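Local coordinates for porin (PDB 5DL7), which probably acts as an outer-membrane porin, a beta-barrel channel of the OprD family thought to let small solutes such as vanillate cross the outer membrane, at residues S59-G64 / K119-V124; V152-E155 / L159-E162; V124-P129 / I175-V180; Q130-F135 / Q225-F230; F135-R140 / R170-I175. All blocks are in the same frame, centred on the assembly; numbering follows the deposited sequence.

Interaction 1 (S59-G64 / K119-V124); sequences SGYTEG and KNELFV. With C8E ((hydroxyethyloxy)tri(ethyloxy)octane), chain J.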
# COMPACT_ATOMS: atom_id res chain seq x y z
N SER A 59 23.48 -4.44 -4.40
CA SER A 59 24.86 -4.27 -4.63
C SER A 59 25.04 -2.86 -5.31
O SER A 59 24.12 -2.24 -5.69
CB SER A 59 25.52 -5.30 -5.49
OG SER A 59 25.01 -5.04 -6.80
N GLY A 60 26.27 -2.35 -5.27
CA GLY A 60 26.60 -1.22 -6.17
C GLY A 60 26.87 -1.82 -7.55
O GLY A 60 26.60 -3.01 -7.83
N TYR A 61 27.51 -1.02 -8.39
CA TYR A 61 27.73 -1.37 -9.78
C TYR A 61 29.13 -1.62 -10.10
O TYR A 61 30.06 -0.94 -9.58
CB TYR A 61 27.05 -0.21 -10.61
CG TYR A 61 25.61 -0.20 -10.64
CD1 TYR A 61 24.91 -0.99 -11.61
CD2 TYR A 61 24.83 0.59 -9.79
CE1 TYR A 61 23.59 -0.97 -11.72
CE2 TYR A 61 23.48 0.64 -9.90
CZ TYR A 61 22.82 -0.12 -10.90
OH TYR A 61 21.48 -0.06 -10.99
N THR A 62 29.42 -2.60 -10.99
CA THR A 62 30.73 -2.83 -11.47
C THR A 62 31.28 -1.55 -12.26
O THR A 62 30.53 -0.73 -12.76
CB THR A 62 30.96 -4.17 -12.35
OG1 THR A 62 30.04 -4.22 -13.41
CG2 THR A 62 30.66 -5.47 -11.62
N GLU A 63 32.62 -1.42 -12.33
CA GLU A 63 33.19 -0.24 -13.03
C GLU A 63 33.08 -0.65 -14.45
O GLU A 63 33.18 -1.82 -14.74
CB GLU A 63 34.67 0.06 -12.64
CG GLU A 63 35.01 0.19 -11.14
CD GLU A 63 34.15 1.17 -10.26
OE1 GLU A 63 33.00 1.56 -10.54
OE2 GLU A 63 34.64 1.48 -9.15
N GLY A 64 32.93 0.31 -15.35
CA GLY A 64 32.91 0.01 -16.79
C GLY A 64 32.02 1.10 -17.32
O GLY A 64 31.33 1.75 -16.51
N LYS A 119 23.27 7.87 -15.84
CA LYS A 119 22.34 7.87 -14.73
C LYS A 119 21.02 7.13 -15.17
O LYS A 119 19.90 7.49 -14.74
CB LYS A 119 22.02 9.27 -14.18
CG LYS A 119 23.27 10.13 -13.81
CD LYS A 119 22.67 11.46 -13.26
CE LYS A 119 23.61 12.55 -12.91
NZ LYS A 119 24.26 12.09 -11.66
N ASN A 120 21.17 6.15 -16.08
CA ASN A 120 20.09 5.33 -16.60
C ASN A 120 20.31 3.89 -15.99
O ASN A 120 21.48 3.38 -16.01
CB ASN A 120 20.18 5.19 -18.06
CG ASN A 120 20.14 6.55 -18.78
OD1 ASN A 120 19.12 7.20 -18.69
ND2 ASN A 120 21.32 7.04 -19.26
N GLU A 121 19.25 3.31 -15.45
CA GLU A 121 19.41 1.95 -14.88
C GLU A 121 18.30 1.03 -15.36
O GLU A 121 17.17 1.48 -15.58
CB GLU A 121 19.31 2.04 -13.40
CG GLU A 121 20.41 2.76 -12.72
CD GLU A 121 20.11 3.08 -11.27
OE1 GLU A 121 20.51 2.25 -10.40
OE2 GLU A 121 19.28 4.01 -11.10
N LEU A 122 18.68 -0.21 -15.69
CA LEU A 122 17.76 -1.21 -16.19
C LEU A 122 17.81 -2.36 -15.11
O LEU A 122 18.87 -2.77 -14.70
CB LEU A 122 18.25 -1.68 -17.53
CG LEU A 122 17.40 -2.82 -18.18
CD1 LEU A 122 16.05 -2.30 -18.43
CD2 LEU A 122 18.04 -3.37 -19.46
N PHE A 123 16.64 -2.85 -14.74
CA PHE A 123 16.46 -3.91 -13.73
C PHE A 123 15.60 -5.01 -14.34
O PHE A 123 14.63 -4.65 -15.00
CB PHE A 123 15.73 -3.44 -12.51
CG PHE A 123 16.38 -2.25 -11.80
CD1 PHE A 123 16.10 -0.93 -12.24
CD2 PHE A 123 17.10 -2.43 -10.63
CE1 PHE A 123 16.70 0.22 -11.63
CE2 PHE A 123 17.72 -1.29 -9.97
CZ PHE A 123 17.50 0.01 -10.50
N VAL A 124 16.06 -6.30 -14.25
CA VAL A 124 15.35 -7.39 -14.84
C VAL A 124 15.19 -8.43 -13.73
O VAL A 124 16.20 -8.84 -13.11
CB VAL A 124 16.15 -7.97 -16.02
CG1 VAL A 124 15.37 -9.21 -16.51
CG2 VAL A 124 16.30 -6.92 -17.12
C10 C8E J . 9.82 -9.99 -18.87
C11 C8E J . 10.11 -11.03 -17.76
O12 C8E J . 11.53 -11.11 -17.49
C13 C8E J . 12.01 -11.40 -16.12
C14 C8E J . 11.86 -12.83 -15.52
O15 C8E J . 12.63 -12.81 -14.28
C16 C8E J . 12.89 -13.90 -13.41
C17 C8E J . 13.81 -13.58 -12.19
O18 C8E J . 14.95 -13.18 -12.95
C19 C8E J . 16.06 -12.74 -12.22
C20 C8E J . 16.97 -12.29 -13.38
O21 C8E J . 18.26 -12.14 -12.85

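Interaction 2 (V152-E155 / L159-E162); sequences VSNE and LQLE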
# COMPACT_ATOMS: atom_id res chain seq x y z
N VAL A 152 14.84 3.15 -15.32
CA VAL A 152 14.79 4.38 -14.51
C VAL A 152 15.88 5.27 -15.11
O VAL A 152 17.02 4.84 -15.39
CB VAL A 152 15.10 4.27 -13.06
CG1 VAL A 152 15.05 5.62 -12.36
CG2 VAL A 152 14.08 3.50 -12.40
N SER A 153 15.51 6.56 -15.44
CA SER A 153 16.59 7.53 -15.90
C SER A 153 16.53 8.69 -14.94
O SER A 153 15.50 9.33 -14.73
CB SER A 153 16.42 8.03 -17.29
OG SER A 153 17.46 8.92 -17.62
N ASN A 154 17.74 9.08 -14.52
CA ASN A 154 17.89 10.29 -13.71
C ASN A 154 18.77 11.25 -14.48
O ASN A 154 19.49 12.11 -13.94
CB ASN A 154 18.43 9.98 -12.35
CG ASN A 154 17.33 9.53 -11.43
OD1 ASN A 154 17.22 8.37 -11.07
ND2 ASN A 154 16.43 10.37 -11.17
N GLU A 155 18.89 11.02 -15.78
CA GLU A 155 19.74 11.91 -16.61
C GLU A 155 19.31 13.38 -16.61
O GLU A 155 20.21 14.27 -16.72
CB GLU A 155 19.74 11.50 -18.06
CG GLU A 155 20.54 10.30 -18.45
CD GLU A 155 22.06 10.52 -18.24
OE1 GLU A 155 22.63 11.24 -18.99
OE2 GLU A 155 22.65 10.07 -17.27
N LEU A 159 14.27 15.36 -12.45
CA LEU A 159 13.21 14.57 -13.08
C LEU A 159 13.63 13.10 -13.07
O LEU A 159 14.65 12.76 -13.55
CB LEU A 159 13.00 15.06 -14.42
CG LEU A 159 11.91 14.44 -15.28
CD1 LEU A 159 10.49 14.54 -14.72
CD2 LEU A 159 11.90 15.00 -16.68
N GLN A 160 12.81 12.24 -12.58
CA GLN A 160 13.09 10.85 -12.68
C GLN A 160 12.07 10.25 -13.65
O GLN A 160 10.88 10.37 -13.38
CB GLN A 160 12.86 10.19 -11.31
CG GLN A 160 13.12 8.69 -11.40
CD GLN A 160 13.43 8.01 -10.03
OE1 GLN A 160 14.52 8.14 -9.47
NE2 GLN A 160 12.53 7.11 -9.64
N LEU A 161 12.49 9.64 -14.71
CA LEU A 161 11.63 9.00 -15.71
C LEU A 161 11.74 7.46 -15.36
O LEU A 161 12.81 6.96 -15.09
CB LEU A 161 12.23 9.20 -17.07
CG LEU A 161 12.13 10.70 -17.43
CD1 LEU A 161 12.93 10.82 -18.71
CD2 LEU A 161 10.72 11.17 -17.53
N GLU A 162 10.54 6.80 -15.41
CA GLU A 162 10.59 5.37 -15.02
C GLU A 162 9.49 4.68 -15.84
O GLU A 162 8.44 5.26 -16.16
CB GLU A 162 10.07 5.37 -13.52
CG GLU A 162 9.90 4.18 -12.80
CD GLU A 162 10.12 4.38 -11.30
OE1 GLU A 162 10.12 5.64 -10.85
OE2 GLU A 162 10.33 3.33 -10.69
O HOH W 1 15.74 11.94 -15.98

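Interaction 3 (V124-P129 / I175-V180); sequences VGDLVP and IRYTDV. With C8E ((hydroxyethyloxy)tri(ethyloxy)octane), chain J.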
# COMPACT_ATOMS: atom_id res chain seq x y z
N VAL A 124 16.06 -6.30 -14.25
CA VAL A 124 15.35 -7.39 -14.84
C VAL A 124 15.19 -8.43 -13.73
O VAL A 124 16.20 -8.84 -13.11
CB VAL A 124 16.15 -7.97 -16.02
CG1 VAL A 124 15.37 -9.21 -16.51
CG2 VAL A 124 16.30 -6.92 -17.12
N GLY A 125 13.98 -8.86 -13.51
CA GLY A 125 13.71 -9.92 -12.52
C GLY A 125 12.63 -9.57 -11.62
O GLY A 125 11.55 -9.13 -12.02
N ASP A 126 12.87 -9.77 -10.32
CA ASP A 126 11.91 -9.56 -9.29
C ASP A 126 11.95 -8.04 -8.90
O ASP A 126 13.07 -7.56 -8.86
CB ASP A 126 12.18 -10.39 -8.08
CG ASP A 126 11.85 -12.12 -8.40
OD1 ASP A 126 10.55 -12.59 -8.61
OD2 ASP A 126 12.90 -12.89 -8.51
N LEU A 127 10.78 -7.44 -8.83
CA LEU A 127 10.68 -5.96 -8.67
C LEU A 127 9.70 -5.62 -7.57
O LEU A 127 8.67 -6.31 -7.36
CB LEU A 127 10.24 -5.33 -9.99
CG LEU A 127 11.15 -5.67 -11.13
CD1 LEU A 127 10.45 -5.22 -12.48
CD2 LEU A 127 12.48 -4.92 -11.00
N VAL A 128 9.91 -4.43 -6.91
CA VAL A 128 8.94 -3.96 -5.87
C VAL A 128 8.55 -2.50 -6.29
O VAL A 128 9.18 -1.52 -5.93
CB VAL A 128 9.65 -3.91 -4.48
CG1 VAL A 128 8.65 -3.49 -3.41
CG2 VAL A 128 10.25 -5.31 -4.16
N PRO A 129 7.64 -2.38 -7.23
CA PRO A 129 7.21 -1.05 -7.78
C PRO A 129 6.58 -0.21 -6.72
O PRO A 129 5.96 -0.75 -5.82
CB PRO A 129 6.26 -1.41 -8.89
CG PRO A 129 6.42 -2.97 -9.14
CD PRO A 129 6.90 -3.52 -7.85
N ILE A 175 3.56 -18.05 -2.02
CA ILE A 175 4.86 -18.41 -2.50
C ILE A 175 4.94 -18.49 -4.01
O ILE A 175 6.10 -18.71 -4.53
CB ILE A 175 5.42 -19.69 -1.94
CG1 ILE A 175 4.56 -20.94 -2.28
CG2 ILE A 175 5.49 -19.67 -0.42
CD1 ILE A 175 5.00 -22.29 -1.72
N ARG A 176 3.82 -18.46 -4.68
CA ARG A 176 3.82 -18.67 -6.21
C ARG A 176 3.63 -17.34 -7.02
O ARG A 176 2.87 -16.46 -6.53
CB ARG A 176 2.58 -19.52 -6.54
CG ARG A 176 2.56 -20.91 -5.90
CD ARG A 176 1.43 -21.80 -6.40
NE ARG A 176 0.16 -21.10 -6.22
CZ ARG A 176 -0.64 -20.57 -7.20
NH1 ARG A 176 -0.42 -20.74 -8.51
NH2 ARG A 176 -1.75 -19.96 -6.84
N TYR A 177 4.32 -17.19 -8.11
CA TYR A 177 3.94 -16.18 -9.11
C TYR A 177 2.75 -16.56 -9.83
O TYR A 177 2.63 -17.75 -10.23
CB TYR A 177 5.08 -15.91 -10.08
CG TYR A 177 6.04 -14.97 -9.56
CD1 TYR A 177 5.65 -13.60 -9.71
CD2 TYR A 177 7.10 -15.32 -8.91
CE1 TYR A 177 6.44 -12.68 -9.27
CE2 TYR A 177 7.99 -14.31 -8.44
CZ TYR A 177 7.60 -13.04 -8.65
OH TYR A 177 8.19 -11.78 -8.28
N THR A 178 1.85 -15.63 -10.06
CA THR A 178 0.58 -15.85 -10.72
C THR A 178 0.43 -14.71 -11.75
O THR A 178 1.25 -13.76 -11.82
CB THR A 178 -0.56 -15.90 -9.75
OG1 THR A 178 -0.60 -14.71 -8.87
CG2 THR A 178 -0.47 -17.12 -8.72
N ASP A 179 -0.59 -14.76 -12.58
CA ASP A 179 -0.77 -13.71 -13.59
C ASP A 179 -1.22 -12.39 -12.93
O ASP A 179 -2.03 -12.35 -11.94
CB ASP A 179 -1.78 -14.15 -14.65
CG ASP A 179 -1.22 -15.23 -15.58
OD1 ASP A 179 -0.06 -15.58 -15.57
OD2 ASP A 179 -2.00 -15.74 -16.29
N VAL A 180 -0.76 -11.31 -13.52
CA VAL A 180 -1.23 -9.98 -13.07
C VAL A 180 -2.76 -9.84 -13.40
O VAL A 180 -3.30 -10.49 -14.28
CB VAL A 180 -0.40 -8.81 -13.71
CG1 VAL A 180 1.07 -9.02 -13.40
CG2 VAL A 180 -0.47 -8.83 -15.27
C10 C8E J . 9.82 -9.99 -18.87
C11 C8E J . 10.11 -11.03 -17.76
O12 C8E J . 11.53 -11.11 -17.49
C13 C8E J . 12.01 -11.40 -16.12
C14 C8E J . 11.86 -12.83 -15.52
O15 C8E J . 12.63 -12.81 -14.28
C16 C8E J . 12.89 -13.90 -13.41
C17 C8E J . 13.81 -13.58 -12.19
O18 C8E J . 14.95 -13.18 -12.95
C19 C8E J . 16.06 -12.74 -12.22
C20 C8E J . 16.97 -12.29 -13.38
O21 C8E J . 18.26 -12.14 -12.85

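Interaction 4 (Q130-F135 / Q225-F230); sequences QLPTIF and QQFLGF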
# COMPACT_ATOMS: atom_id res chain seq x y z
N GLN A 130 6.77 1.10 -6.87
CA GLN A 130 6.27 2.07 -5.92
C GLN A 130 5.60 3.27 -6.64
O GLN A 130 5.85 4.42 -6.29
CB GLN A 130 7.46 2.62 -5.13
CG GLN A 130 8.30 1.50 -4.50
CD GLN A 130 7.62 1.15 -3.28
OE1 GLN A 130 6.77 0.36 -3.21
NE2 GLN A 130 7.99 1.84 -2.27
N LEU A 131 4.80 3.01 -7.64
CA LEU A 131 4.09 4.05 -8.45
C LEU A 131 2.67 4.05 -8.20
O LEU A 131 2.01 3.03 -7.78
CB LEU A 131 4.31 3.77 -9.93
CG LEU A 131 5.74 3.83 -10.41
CD1 LEU A 131 5.85 3.59 -11.88
CD2 LEU A 131 6.59 5.01 -9.96
N PRO A 132 2.00 5.18 -8.45
CA PRO A 132 0.54 5.16 -8.25
C PRO A 132 -0.27 4.24 -9.12
O PRO A 132 -1.35 3.81 -8.79
CB PRO A 132 0.12 6.64 -8.56
CG PRO A 132 1.39 7.37 -8.54
CD PRO A 132 2.59 6.48 -8.77
N THR A 133 0.31 3.84 -10.30
CA THR A 133 -0.30 2.86 -11.18
C THR A 133 0.05 1.38 -10.80
O THR A 133 -0.56 0.53 -11.36
CB THR A 133 0.17 3.13 -12.60
OG1 THR A 133 1.56 3.30 -12.62
CG2 THR A 133 -0.58 4.46 -13.08
N ILE A 134 1.04 1.21 -9.93
CA ILE A 134 1.55 -0.15 -9.55
C ILE A 134 2.37 0.07 -8.30
O ILE A 134 3.52 0.42 -8.33
CB ILE A 134 2.26 -0.87 -10.71
CG1 ILE A 134 2.73 -2.32 -10.26
CG2 ILE A 134 3.35 -0.07 -11.37
CD1 ILE A 134 3.22 -3.20 -11.32
N PHE A 135 1.72 -0.22 -7.19
CA PHE A 135 2.37 0.00 -5.91
C PHE A 135 2.32 -1.26 -5.08
O PHE A 135 1.30 -1.75 -4.65
CB PHE A 135 1.60 1.14 -5.14
CG PHE A 135 2.43 1.73 -4.02
CD1 PHE A 135 2.43 1.08 -2.78
CD2 PHE A 135 3.18 2.81 -4.15
CE1 PHE A 135 3.14 1.57 -1.69
CE2 PHE A 135 4.01 3.24 -3.06
CZ PHE A 135 3.97 2.58 -1.89
N GLN A 225 -5.09 3.40 -17.61
CA GLN A 225 -5.19 4.31 -16.49
C GLN A 225 -4.11 5.43 -16.59
O GLN A 225 -2.99 5.07 -16.89
CB GLN A 225 -5.16 3.58 -15.19
CG GLN A 225 -5.25 4.42 -13.94
CD GLN A 225 -5.27 3.50 -12.72
OE1 GLN A 225 -4.23 3.11 -12.19
NE2 GLN A 225 -6.50 3.14 -12.30
N GLN A 226 -4.57 6.67 -16.44
CA GLN A 226 -3.56 7.74 -16.24
C GLN A 226 -3.62 8.34 -14.87
O GLN A 226 -4.71 8.30 -14.16
CB GLN A 226 -3.88 8.83 -17.20
CG GLN A 226 -3.68 8.51 -18.67
CD GLN A 226 -4.86 7.70 -19.26
OE1 GLN A 226 -6.03 7.99 -18.99
NE2 GLN A 226 -4.51 6.67 -19.94
N PHE A 227 -2.52 8.81 -14.38
CA PHE A 227 -2.42 9.46 -13.06
C PHE A 227 -1.80 10.83 -13.26
O PHE A 227 -0.76 10.93 -13.96
CB PHE A 227 -1.45 8.66 -12.17
CG PHE A 227 -1.13 9.33 -10.83
CD1 PHE A 227 -2.06 9.23 -9.81
CD2 PHE A 227 -0.04 10.14 -10.74
CE1 PHE A 227 -1.78 9.85 -8.61
CE2 PHE A 227 0.26 10.76 -9.50
CZ PHE A 227 -0.63 10.64 -8.48
N LEU A 228 -2.32 11.81 -12.55
CA LEU A 228 -1.62 13.08 -12.39
C LEU A 228 -1.66 13.41 -10.90
O LEU A 228 -2.71 13.17 -10.27
CB LEU A 228 -2.39 14.23 -13.07
CG LEU A 228 -2.40 14.09 -14.59
CD1 LEU A 228 -3.32 15.29 -15.07
CD2 LEU A 228 -1.00 14.29 -15.16
N GLY A 229 -0.61 13.97 -10.38
CA GLY A 229 -0.63 14.27 -8.91
C GLY A 229 0.43 15.25 -8.53
O GLY A 229 1.42 15.45 -9.26
N PHE A 230 0.28 15.83 -7.33
CA PHE A 230 1.37 16.61 -6.76
C PHE A 230 1.33 16.42 -5.27
O PHE A 230 0.32 16.08 -4.69
CB PHE A 230 1.29 18.04 -7.15
CG PHE A 230 0.14 18.82 -6.61
CD1 PHE A 230 0.19 19.36 -5.32
CD2 PHE A 230 -0.99 19.01 -7.31
CE1 PHE A 230 -0.89 20.03 -4.80
CE2 PHE A 230 -2.09 19.73 -6.80
CZ PHE A 230 -2.02 20.29 -5.55
O HOH W 2 -3.44 2.10 -9.67
O HOH W 3 -2.82 0.77 -12.96

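Interaction 5 (F135-R140 / R170-I175); sequences FSSPAR and RQRDSI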
# COMPACT_ATOMS: atom_id res chain seq x y z
N PHE A 135 1.72 -0.22 -7.19
CA PHE A 135 2.37 0.00 -5.91
C PHE A 135 2.32 -1.26 -5.08
O PHE A 135 1.30 -1.75 -4.65
CB PHE A 135 1.60 1.14 -5.14
CG PHE A 135 2.43 1.73 -4.02
CD1 PHE A 135 2.43 1.08 -2.78
CD2 PHE A 135 3.18 2.81 -4.15
CE1 PHE A 135 3.14 1.57 -1.69
CE2 PHE A 135 4.01 3.24 -3.06
CZ PHE A 135 3.97 2.58 -1.89
N SER A 136 3.54 -1.82 -4.86
CA SER A 136 3.60 -3.07 -4.08
C SER A 136 3.00 -2.86 -2.67
O SER A 136 3.40 -1.98 -1.92
CB SER A 136 5.04 -3.40 -3.87
OG SER A 136 5.29 -4.28 -2.73
N SER A 137 2.08 -3.70 -2.34
CA SER A 137 1.53 -3.64 -0.98
C SER A 137 2.56 -3.99 0.10
O SER A 137 3.14 -5.07 0.11
CB SER A 137 0.33 -4.59 -0.81
OG SER A 137 -0.16 -4.54 0.51
N PRO A 138 2.74 -3.11 1.06
CA PRO A 138 3.52 -3.36 2.15
C PRO A 138 2.64 -3.74 3.43
O PRO A 138 3.27 -3.88 4.49
CB PRO A 138 4.19 -1.93 2.42
CG PRO A 138 2.98 -1.15 2.23
CD PRO A 138 2.23 -1.68 1.00
N ALA A 139 1.38 -3.94 3.26
CA ALA A 139 0.45 -3.89 4.43
C ALA A 139 0.26 -5.24 5.09
O ALA A 139 -0.37 -5.31 6.14
CB ALA A 139 -0.85 -3.40 3.90
N ARG A 140 0.99 -6.30 4.66
CA ARG A 140 0.97 -7.60 5.34
C ARG A 140 2.36 -7.99 5.76
O ARG A 140 3.19 -7.10 6.08
CB ARG A 140 0.04 -8.64 4.64
CG ARG A 140 -1.40 -8.28 4.51
CD ARG A 140 -2.16 -8.23 5.83
NE ARG A 140 -3.54 -7.87 5.55
CZ ARG A 140 -4.04 -6.68 5.32
NH1 ARG A 140 -3.29 -5.58 5.33
NH2 ARG A 140 -5.31 -6.52 4.93
N ARG A 170 3.74 -11.89 -7.44
CA ARG A 170 3.68 -12.84 -6.35
C ARG A 170 3.08 -12.09 -5.14
O ARG A 170 3.72 -11.19 -4.62
CB ARG A 170 5.09 -13.32 -6.06
CG ARG A 170 5.12 -14.28 -4.87
CD ARG A 170 6.24 -15.27 -4.83
NE ARG A 170 7.57 -14.69 -4.90
CZ ARG A 170 8.65 -15.41 -5.11
NH1 ARG A 170 8.50 -16.74 -5.26
NH2 ARG A 170 9.86 -14.87 -5.18
N GLN A 171 1.92 -12.49 -4.79
CA GLN A 171 1.10 -11.80 -3.77
C GLN A 171 1.84 -11.93 -2.42
O GLN A 171 2.59 -12.85 -2.17
CB GLN A 171 -0.28 -12.23 -3.68
CG GLN A 171 -1.07 -12.21 -5.01
CD GLN A 171 -1.32 -10.71 -5.51
OE1 GLN A 171 -0.66 -9.78 -5.09
NE2 GLN A 171 -2.08 -10.61 -6.65
N ARG A 172 1.53 -10.96 -1.59
CA ARG A 172 2.18 -10.93 -0.27
C ARG A 172 2.11 -12.21 0.54
O ARG A 172 3.08 -12.61 1.23
CB ARG A 172 1.52 -9.70 0.55
CG ARG A 172 0.09 -9.84 0.74
CD ARG A 172 -0.57 -8.45 0.85
NE ARG A 172 -2.00 -8.51 1.01
CZ ARG A 172 -2.79 -7.47 1.27
NH1 ARG A 172 -2.29 -6.23 1.26
NH2 ARG A 172 -4.09 -7.69 1.46
N ASP A 173 0.97 -12.87 0.49
CA ASP A 173 0.69 -14.10 1.20
C ASP A 173 0.79 -15.39 0.32
O ASP A 173 0.27 -16.40 0.67
CB ASP A 173 -0.73 -14.11 1.75
CG ASP A 173 -1.82 -13.82 0.68
OD1 ASP A 173 -1.50 -13.51 -0.50
OD2 ASP A 173 -3.05 -13.98 1.03
N SER A 174 1.68 -15.33 -0.65
CA SER A 174 1.86 -16.47 -1.58
C SER A 174 3.27 -16.73 -1.84
O SER A 174 4.16 -15.86 -1.91
CB SER A 174 1.17 -16.11 -2.91
OG SER A 174 1.30 -17.28 -3.77
N ILE A 175 3.56 -18.05 -2.02
CA ILE A 175 4.86 -18.41 -2.50
C ILE A 175 4.94 -18.49 -4.01
O ILE A 175 6.10 -18.71 -4.53
CB ILE A 175 5.42 -19.69 -1.94
CG1 ILE A 175 4.56 -20.94 -2.28
CG2 ILE A 175 5.49 -19.67 -0.42
CD1 ILE A 175 5.00 -22.29 -1.72

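Interaction 1 (S59-G64 / K119-V124)
Tyr-61 and Glu-121 make the one polar contact between the loop 59-64 and the strand residues 120-124. The phenol of Tyr-61 donates a hydrogen bond from OH to Glu-121 OE1, at 2.6 Å. OE1 lies at the edge of the tyrosine ring, near the ring plane. The hydroxyl reaches OE1 on its anti side, 19° out of the carboxylate plane. The two side chains cross at about a right angle, and ring and carboxylate planes are 63° apart. With CG of Glu-121 anti to the carbonyl carbon (chi1 -67°), the extended chain beyond it carries OE1 out to the hydroxyl.

Carbon atoms also pack round the hydroxyl. Glu-121 CG passes 3.5 Å from Tyr-61 OH. The CZ end of the Phe-123 ring comes up obliquely, with CZ 4.0 Å from Tyr-61 OH. Little surface is buried, and the contact lies at the protein surface.

A cation-pi interaction with Lys-114 also holds the Tyr-61 ring. Tyr-61 and Glu-121 both touch Lys-116 of the same strand, 105-117. The positive charge of Lys-114 next to the ring would probably make the phenol a somewhat better donor.

The loop joins strands 46-58 and 66-79. It reaches past the end of its own hairpin and over strand 105-117 to strand 120-124, in the antiparallel beta-barrel wall of an OprD-family porin.

Interaction 2 (V152-E155 / L159-E162)
Ser-153 and Leu-161 form an antiparallel hydrogen-bonded pair. Ser-153 N donates to Leu-161 O at 2.8 Å, and Leu-161 N donates back to Ser-153 O at 3.0 Å. Val-152 and Glu-162 follow as a non-hydrogen-bonded pair. Here Val-152 CA makes a CA-H...O contact with Leu-161 O. Past the Ser-153 pair, water 1 donates to Ser-153 O and Leu-159 O and links the two strands where the direct bonds stop.

Among the side chains, Val-152 CG1 packs on the Gln-160 amide carbon CD at 3.7 Å. With chi1 at 178°, CG1 is the branch turned to Gln-160, while CG2 faces the Glu-162 carboxylate. Gln-160 NE2 donates to Glu-162 OE1 at 3.1 Å, from above the carboxylate plane. Arg-150 forms a salt bridge with OE2 of the same carboxylate.

Ser-153 OG accepts from Glu-155 N, closing an ST turn, and is also bonded to Asn-120. The chain then turns back, and the whole is a beta hairpin of strands 149-153 and 159-170.

Interaction 3 (V124-P129 / I175-V180)
In the inward-folded segment of this OprD-family barrel, Tyr-177 meets Asp-126 through a side-chain hydrogen bond. At Gly-125 the chain turns a corner away from strand 120-124, and Asp-126 begins the inward-running part. Tyr-177 comes from the loop between strands 159-170 and 181-182.

Tyr-177 OH donates to Asp-126 OD1 at 2.5 Å. It uses the anti lone pair of OD1, the one away from the other oxygen. OD1 also lies 3.0 Å from Tyr-177 CZ, in an oblique approach to the ring. Carboxylate and ring planes are 27° apart, and the two side chains pass each other at a slant. Asp-126 CG is anti to the carbonyl carbon (chi1 -71°), which carries the carboxylate round to the phenol.

Arg-147 forms a salt bridge to OD1 and Ile-111 N bonds to OD2, while Tyr-177 OH is also bonded to Thr-145 OG1, so the phenol oxygen has two hydrogen-bond partners.

A detergent molecule, C8E, lies beside the corner. Its O18 is 3.5 Å from Gly-125 CA, and its C17 is 3.9 Å from Asp-126 OD2.

Three strands border the contact: 105-117, which bonds to Asp-126 through Ile-111 and Thr-112, and 145-147 and 159-170, on which Tyr-177 packs at Arg-147, Glu-168 and Arg-170.

Interaction 4 (Q130-F135 / Q225-F230)
Pro-132 lies on the ring of Phe-227 in a CH-pi contact. The proline is at the tip of a tight beta hairpin, a type I turn folded inward against barrel strand 223-235. Pro-132 CG sits 3.7 Å from the centroid of the Phe-227 ring, 9° off the ring normal. CB is over the same face, 3.6 Å from Phe-227 CD1. The two side chains cross at about a right angle. A chi1 of 173° swings the Phe-227 ring under the proline.

Two waters bridge the segments. Water 2 donates to Pro-132 O and water 3 to Thr-133 O, and each also donates to Gln-225 OE1 at 2.8 Å. Thr-133 CG2 is a looser neighbour, 4.0 Å from Gln-225 OE1.

The turn runs from Leu-131 to Ile-134 and joins strands 126-131 and 134-135. Leu-131 and Ile-134 bond to each other both ways through N and O. On the strand side, Phe-249 packs edge-to-face with Phe-227. Gln-225 NE2 bonds to Ser-251 OG and Pro-294 O, and Thr-133 OG1 bonds to Thr-200 OG1.

Interaction 5 (F135-R140 / R170-I175)
A type I beta turn from Gln-171 to Ser-174 sets Arg-172 against the irregular loop residues 135-140, with Arg-172 CA 6.6 Å from Arg-140 CA. The contact is an offset guanidinium-guanidinium stack between two loops folded into the barrel interior. The guanidinium of Arg-140 lies on that of Arg-172, with centres 4.3 Å apart and planes at 27°. Arg-140 CG lies over one face of the Arg-172 group, toward its rim, 3.6 Å from Arg-172 NE. Arg-140 bends at chi2 (-68°), which folds its guanidinium back over its neighbour.

The positive charges have partners. Arg-172 NH1 forms a salt bridge with Glu-300, which also bonds to Ser-137 OG. Arg-140 NE bonds to Ser-91 O, and Arg-140 NH1 donates to Ala-139 O at 3.0 Å.

Ser-137 OG accepts from Ala-139 N and closes an ST turn. Arg-172 NH1 reaches the same Ser-137 OG at 2.8 Å, near the guanidinium plane, with an N-H...O angle of 136°.

Interactions 1 and 2 are neighbours in the barrel wall, their centres 14 Å apart. Asn-120 OD1 lies 2.6 Å from Ser-153 OG, probably a hydrogen bond. Interaction 1 leads through Val-124 into interaction 3, and both touch the same C8E. Interactions 3 and 5 are close, with centres 10 Å apart, and share Ile-175. Interaction 5 is nested in the chain within interaction 3. A probable hydrogen bond, Pro-129 O to Ser-136 N at 2.8 Å, joins the two. Interactions 4 and 5 share Phe-135, and Leu-131 CD2 of interaction 4 packs 3.7 Å from Glu-162 OE1 of interaction 2. The Gln-225 side chain lies about 13 Å from a bound calcium ion.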